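Local coordinates for protein chitinase A (Cycas revoluta, PDB 4MNK) that probably hydrolyses chitin as a class V chitinase of glycoside hydrolase family 18, and holds chitin oligosaccharide in its substrate cleft, at residues F179-L184 and G228-K233; Y121-L126 and E170-Y175. All blocks are in the same frame, centred on the assembly; numbering follows the deposited sequence. Where two conformers were deposited one is given.

Both contacts belong to the family 18 TIM barrel and follow one another along the chain: residues 121-126 and 170-175 close interaction 2 before 179-184 and 228-233 form interaction 1. Their centres lie about 18 Å apart, yet they touch, since Ile180 CD1 of interaction 1 packs at 3.8 Å on Tyr175 CB of interaction 2. Strand 173-174 is followed in the chain by helix 177-183. Interaction 2 starts one residue after Glu120, which lines the glycan pocket with Asp118, and its Tyr175 adjoins Tyr161, a residue of the second glycan pocket. In interaction 1 the Leu184 side chain is about 13 Å, nearest atoms, from a bound N-acetylglucosamine.

Interaction 1 (F179-L184 and G228-K233); sequences FIAAGL and GMPPEK
Lys233 reaches across to the closing turn of helix 177-183 and spends its ammonium group on two backbone carbonyls. Its NZ lies 2.8 Å from Leu184 O and 3.1 Å from Ala181 O, donating a hydrogen bond to each. Both approaches lie in the carbonyl plane, with a C=O...N angle of 152° at Leu184, while at Ala181 the amine sits on a lone pair. The chain bends once, at chi2 (-79°), and then runs extended through CD and CE, which carries NZ past the methyl of Ala181 to the two oxygens. Ala181 O lies in the last turn and Leu184 O just past it, at the negative end of the helix dipole, which probably favours the positive charge.

Beside the lysine, the rest of the contact is apolar. Ala181 points its CB at the other segment, where the methyl meets the Pro230 ring at its CD edge, 3.7 Å away, with CG slightly farther. The same methyl has Met229 SD at 4.2 Å. Met229 begins extended, CG anti to the backbone N (chi1 -174°), then folds at chi2 and chi3, and this double bend brings the terminal methyl CE to Ile180 CG2, 3.7 Å away. The Ile180 and Met229 side chains cross at about a right angle. Gly228, in the Schellman motif that ends helix 217-227, turns the chain into this Met229-Pro230 segment.

The contact therefore joins the C-terminal end of one helix to the loop between helix 217-227 and strand 234-247. Ile180 and Leu184 also pack on Glu158 of strand 155-161, while Phe179 and Leu184 lie against helix 125-149; the Lys233 backbone is hydrogen-bonded to Val187 of strand 186-190.

Interaction 2 (Y121-L126 and E170-Y175); sequences YPEPQL and EVVTEY
Tyr121, which follows a non-proline cis peptide, turns the edge of its ring to Tyr175, whose OH lies 3.8 Å from CD1 of Tyr121 and is hydrogen-bonded to Tyr161 N. Tyr175 CE2 also touches Pro122 CG at 4.0 Å. Farther along, Thr173 donates its hydroxyl to Gln125 OE1 from above the amide rather than along a lone pair: OG1 lies 2.8 Å away but 46° out of the carbonyl plane. Gln125 comes to it with CG anti to the backbone N (chi1 -175°) and a bend at chi2. On the other branch, Thr173 CG2 rests 3.5 Å from Pro122 O and 3.8 Å from Glu123 CB. A valine here would probably leave Gln125 OE1 without its hydroxyl donor and its amide freer to turn. Val172 and Thr173 form a classic beta bulge opposite Leu166, in the small hairpin of strands 165-166 and 173-174, which lies against the loop following barrel strand 114-119. In that loop Pro122 centres an inverse gamma turn, and Pro124, behind a cis peptide, is the N-cap of helix 125-149. Val172 CG2 packs 3.9 Å from Pro124 CA, and a water joins Gln125 N to Val172 O.

Interaction 1 (F179-L184 and G228-K233)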
loop_
_atom_site.group_PDB
_atom_site.type_symbol
_atom_site.label_atom_id
_atom_site.label_comp_id
_atom_site.label_asym_id
_atom_site.label_seq_id
_atom_site.Cartn_x
_atom_site.Cartn_y
_atom_site.Cartn_z
ATOM N N PHE A 179 9.853 -11.529 14.385
ATOM C CA PHE A 179 10.618 -11.816 13.172
ATOM C C PHE A 179 10.662 -10.594 12.250
ATOM O O PHE A 179 11.734 -10.167 11.811
ATOM C CB PHE A 179 9.990 -13.013 12.445
ATOM C CG PHE A 179 10.587 -13.300 11.093
ATOM C CD1 PHE A 179 11.590 -14.251 10.956
ATOM C CD2 PHE A 179 10.134 -12.634 9.953
ATOM C CE1 PHE A 179 12.145 -14.523 9.709
ATOM C CE2 PHE A 179 10.687 -12.902 8.705
ATOM C CZ PHE A 179 11.692 -13.848 8.584
ATOM N N ILE A 180 9.484 -10.038 11.972
ATOM C CA ILE A 180 9.348 -8.883 11.090
ATOM C C ILE A 180 10.083 -7.657 11.641
ATOM O O ILE A 180 10.809 -6.980 10.907
ATOM C CB ILE A 180 7.858 -8.558 10.827
ATOM C CG1 ILE A 180 7.230 -9.620 9.918
ATOM C CG2 ILE A 180 7.705 -7.172 10.217
ATOM C CD1 ILE A 180 5.713 -9.551 9.826
ATOM N N ALA A 181 9.907 -7.378 12.933
ATOM C CA ALA A 181 10.561 -6.228 13.561
ATOM C C ALA A 181 12.090 -6.312 13.506
ATOM O O ALA A 181 12.771 -5.293 13.388
ATOM C CB ALA A 181 10.087 -6.061 14.995
ATOM N N ALA A 182 12.621 -7.529 13.577
ATOM C CA ALA A 182 14.065 -7.730 13.526
ATOM C C ALA A 182 14.621 -7.623 12.107
ATOM O O ALA A 182 15.722 -7.103 11.907
ATOM C CB ALA A 182 14.432 -9.065 14.143
ATOM N N GLY A 183 13.855 -8.100 11.128
ATOM C CA GLY A 183 14.334 -8.189 9.750
ATOM C C GLY A 183 14.015 -7.011 8.847
ATOM O O GLY A 183 14.684 -6.816 7.827
ATOM N N LEU A 184 12.995 -6.235 9.211
ATOM C CA LEU A 184 12.468 -5.171 8.353
ATOM C C LEU A 184 12.499 -3.813 9.028
ATOM O O LEU A 184 12.426 -3.710 10.251
ATOM C CB LEU A 184 11.026 -5.483 7.938
ATOM C CG LEU A 184 10.777 -6.422 6.753
ATOM C CD1 LEU A 184 11.123 -7.865 7.081
ATOM C CD2 LEU A 184 9.337 -6.321 6.316
ATOM N N GLY A 228 2.655 -7.654 19.603
ATOM C CA GLY A 228 3.968 -7.218 20.073
ATOM C C GLY A 228 4.805 -6.438 19.075
ATOM O O GLY A 228 6.002 -6.245 19.288
ATOM N N MET A 229 4.187 -5.981 17.986
ATOM C CA MET A 229 4.902 -5.164 17.010
ATOM C C MET A 229 5.251 -3.808 17.619
ATOM O O MET A 229 4.359 -3.125 18.131
ATOM C CB MET A 229 4.071 -4.963 15.738
ATOM C CG MET A 229 4.826 -4.236 14.632
ATOM S SD MET A 229 6.094 -5.275 13.881
ATOM C CE MET A 229 5.111 -6.174 12.682
ATOM N N PRO A 230 6.542 -3.415 17.575
ATOM C CA PRO A 230 6.887 -2.058 17.992
ATOM C C PRO A 230 6.081 -1.076 17.140
ATOM O O PRO A 230 6.049 -1.229 15.912
ATOM C CB PRO A 230 8.381 -1.954 17.672
ATOM C CG PRO A 230 8.870 -3.359 17.661
ATOM C CD PRO A 230 7.727 -4.171 17.132
ATOM N N PRO A 231 5.430 -0.083 17.777
ATOM C CA PRO A 231 4.518 0.813 17.058
ATOM C C PRO A 231 5.185 1.551 15.899
ATOM O O PRO A 231 4.550 1.765 14.863
ATOM C CB PRO A 231 4.060 1.797 18.142
ATOM C CG PRO A 231 5.099 1.711 19.208
ATOM C CD PRO A 231 5.550 0.289 19.199
ATOM N N GLU A 232 6.458 1.906 16.066
ATOM C CA GLU A 232 7.218 2.612 15.029
ATOM C C GLU A 232 7.459 1.782 13.751
ATOM O O GLU A 232 7.830 2.334 12.714
ATOM C CB GLU A 232 8.539 3.162 15.595
ATOM C CG GLU A 232 9.641 2.127 15.829
ATOM C CD GLU A 232 9.575 1.437 17.190
ATOM O OE1 GLU A 232 10.532 0.703 17.515
ATOM O OE2 GLU A 232 8.588 1.619 17.936
ATOM N N LYS A 233 7.233 0.468 13.833
ATOM C CA LYS A 233 7.369 -0.439 12.688
ATOM C C LYS A 233 6.106 -0.501 11.822
ATOM O O LYS A 233 6.106 -1.146 10.771
ATOM C CB LYS A 233 7.731 -1.855 13.163
ATOM C CG LYS A 233 9.076 -1.984 13.871
ATOM C CD LYS A 233 10.229 -2.016 12.880
ATOM C CE LYS A 233 11.557 -2.202 13.585
ATOM N NZ LYS A 233 12.684 -2.273 12.619
#

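Interaction 2 (Y121-L126 and E170-Y175)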
loop_
_atom_site.group_PDB
_atom_site.type_symbol
_atom_site.label_atom_id
_atom_site.label_comp_id
_atom_site.label_asym_id
_atom_site.label_seq_id
_atom_site.Cartn_x
_atom_site.Cartn_y
_atom_site.Cartn_z
ATOM N N TYR A 121 -1.389 -13.311 -0.368
ATOM C CA TYR A 121 -0.788 -13.172 0.966
ATOM C C TYR A 121 -0.008 -14.443 1.311
ATOM O O TYR A 121 -0.251 -15.494 0.709
ATOM C CB TYR A 121 -1.881 -12.952 2.023
ATOM C CG TYR A 121 -2.742 -11.745 1.755
ATOM C CD1 TYR A 121 -2.378 -10.485 2.228
ATOM C CD2 TYR A 121 -3.914 -11.861 1.010
ATOM C CE1 TYR A 121 -3.168 -9.370 1.969
ATOM C CE2 TYR A 121 -4.704 -10.758 0.741
ATOM C CZ TYR A 121 -4.328 -9.519 1.221
ATOM O OH TYR A 121 -5.122 -8.431 0.953
ATOM N N PRO A 122 0.929 -14.358 2.279
ATOM C CA PRO A 122 1.662 -15.546 2.730
ATOM C C PRO A 122 0.799 -16.453 3.613
ATOM O O PRO A 122 1.022 -16.563 4.823
ATOM C CB PRO A 122 2.841 -14.958 3.509
ATOM C CG PRO A 122 2.353 -13.629 3.981
ATOM C CD PRO A 122 1.453 -13.123 2.897
ATOM N N GLU A 123 -0.184 -17.091 2.984
ATOM C CA GLU A 123 -1.086 -18.023 3.647
ATOM C C GLU A 123 -1.416 -19.143 2.657
ATOM O O GLU A 123 -1.408 -18.910 1.448
ATOM C CB GLU A 123 -2.352 -17.304 4.148
ATOM C CG GLU A 123 -3.197 -16.605 3.077
ATOM C CD GLU A 123 -4.174 -17.540 2.379
ATOM O OE1 GLU A 123 -4.485 -18.614 2.936
ATOM O OE2 GLU A 123 -4.633 -17.193 1.268
ATOM N N PRO A 124 -1.708 -20.363 3.155
ATOM C CA PRO A 124 -1.798 -20.809 4.551
ATOM C C PRO A 124 -0.435 -21.007 5.234
ATOM O O PRO A 124 0.570 -20.451 4.783
ATOM C CB PRO A 124 -2.568 -22.129 4.442
ATOM C CG PRO A 124 -2.241 -22.634 3.097
ATOM C CD PRO A 124 -2.115 -21.427 2.218
ATOM N N GLN A 125 -0.408 -21.788 6.315
ATOM C CA GLN A 125 0.789 -21.910 7.156
ATOM C C GLN A 125 2.069 -22.245 6.383
ATOM O O GLN A 125 3.115 -21.644 6.635
ATOM C CB GLN A 125 0.559 -22.912 8.297
ATOM C CG GLN A 125 1.707 -23.019 9.305
ATOM C CD GLN A 125 2.055 -21.698 9.983
ATOM O OE1 GLN A 125 1.178 -20.892 10.300
ATOM N NE2 GLN A 125 3.344 -21.480 10.220
ATOM N N LEU A 126 1.986 -23.192 5.448
ATOM C CA LEU A 126 3.142 -23.552 4.624
ATOM C C LEU A 126 3.726 -22.336 3.909
ATOM O O LEU A 126 4.946 -22.161 3.860
ATOM C CB LEU A 126 2.784 -24.643 3.605
ATOM C CG LEU A 126 3.883 -25.006 2.594
ATOM C CD1 LEU A 126 5.136 -25.540 3.288
ATOM C CD2 LEU A 126 3.372 -25.998 1.564
ATOM N N GLU A 170 -11.183 -16.638 10.230
ATOM C CA GLU A 170 -10.706 -18.019 10.171
ATOM C C GLU A 170 -9.183 -18.000 10.078
ATOM O O GLU A 170 -8.617 -17.828 8.994
ATOM C CB GLU A 170 -11.326 -18.757 8.977
ATOM C CG GLU A 170 -11.138 -20.272 9.001
ATOM C CD GLU A 170 -12.163 -21.007 8.152
ATOM O OE1 GLU A 170 -12.958 -21.782 8.723
ATOM O OE2 GLU A 170 -12.184 -20.809 6.919
ATOM N N VAL A 171 -8.529 -18.154 11.227
ATOM C CA VAL A 171 -7.075 -18.016 11.321
ATOM C C VAL A 171 -6.364 -19.265 10.806
ATOM O O VAL A 171 -6.480 -20.345 11.392
ATOM C CB VAL A 171 -6.611 -17.691 12.767
ATOM C CG1 VAL A 171 -5.094 -17.522 12.822
ATOM C CG2 VAL A 171 -7.300 -16.434 13.290
ATOM N N VAL A 172 -5.638 -19.107 9.703
ATOM C CA VAL A 172 -4.833 -20.194 9.140
ATOM C C VAL A 172 -3.346 -19.972 9.414
ATOM O O VAL A 172 -2.572 -20.926 9.522
ATOM C CB VAL A 172 -5.108 -20.425 7.621
ATOM C CG1 VAL A 172 -6.592 -20.634 7.375
ATOM C CG2 VAL A 172 -4.582 -19.277 6.758
ATOM N N THR A 173 -2.966 -18.698 9.518
ATOM C CA THR A 173 -1.621 -18.286 9.906
ATOM C C THR A 173 -1.676 -16.835 10.392
ATOM O O THR A 173 -2.753 -16.234 10.455
ATOM C CB THR A 173 -0.581 -18.485 8.756
ATOM O OG1 THR A 173 0.746 -18.295 9.264
ATOM C CG2 THR A 173 -0.837 -17.532 7.587
ATOM N N GLU A 174 -0.523 -16.284 10.755
ATOM C CA GLU A 174 -0.441 -14.903 11.212
ATOM C C GLU A 174 0.958 -14.366 10.966
ATOM O O GLU A 174 1.908 -15.138 10.843
ATOM C CB GLU A 174 -0.810 -14.794 12.697
ATOM C CG GLU A 174 0.122 -15.521 13.654
ATOM C CD GLU A 174 -0.447 -15.593 15.054
ATOM O OE1 GLU A 174 -1.380 -16.394 15.275
ATOM O OE2 GLU A 174 0.039 -14.846 15.928
ATOM N N TYR A 175 1.084 -13.046 10.892
ATOM C CA TYR A 175 2.389 -12.427 10.700
ATOM C C TYR A 175 3.237 -12.567 11.960
ATOM O O TYR A 175 2.785 -12.214 13.055
ATOM C CB TYR A 175 2.243 -10.953 10.323
ATOM C CG TYR A 175 1.640 -10.720 8.959
ATOM C CD1 TYR A 175 0.291 -10.403 8.822
ATOM C CD2 TYR A 175 2.419 -10.810 7.805
ATOM C CE1 TYR A 175 -0.276 -10.185 7.568
ATOM C CE2 TYR A 175 1.865 -10.594 6.543
ATOM C CZ TYR A 175 0.515 -10.278 6.431
ATOM O OH TYR A 175 -0.047 -10.052 5.193
HETATM O O HOH W 1 -2.583 -23.496 7.526
#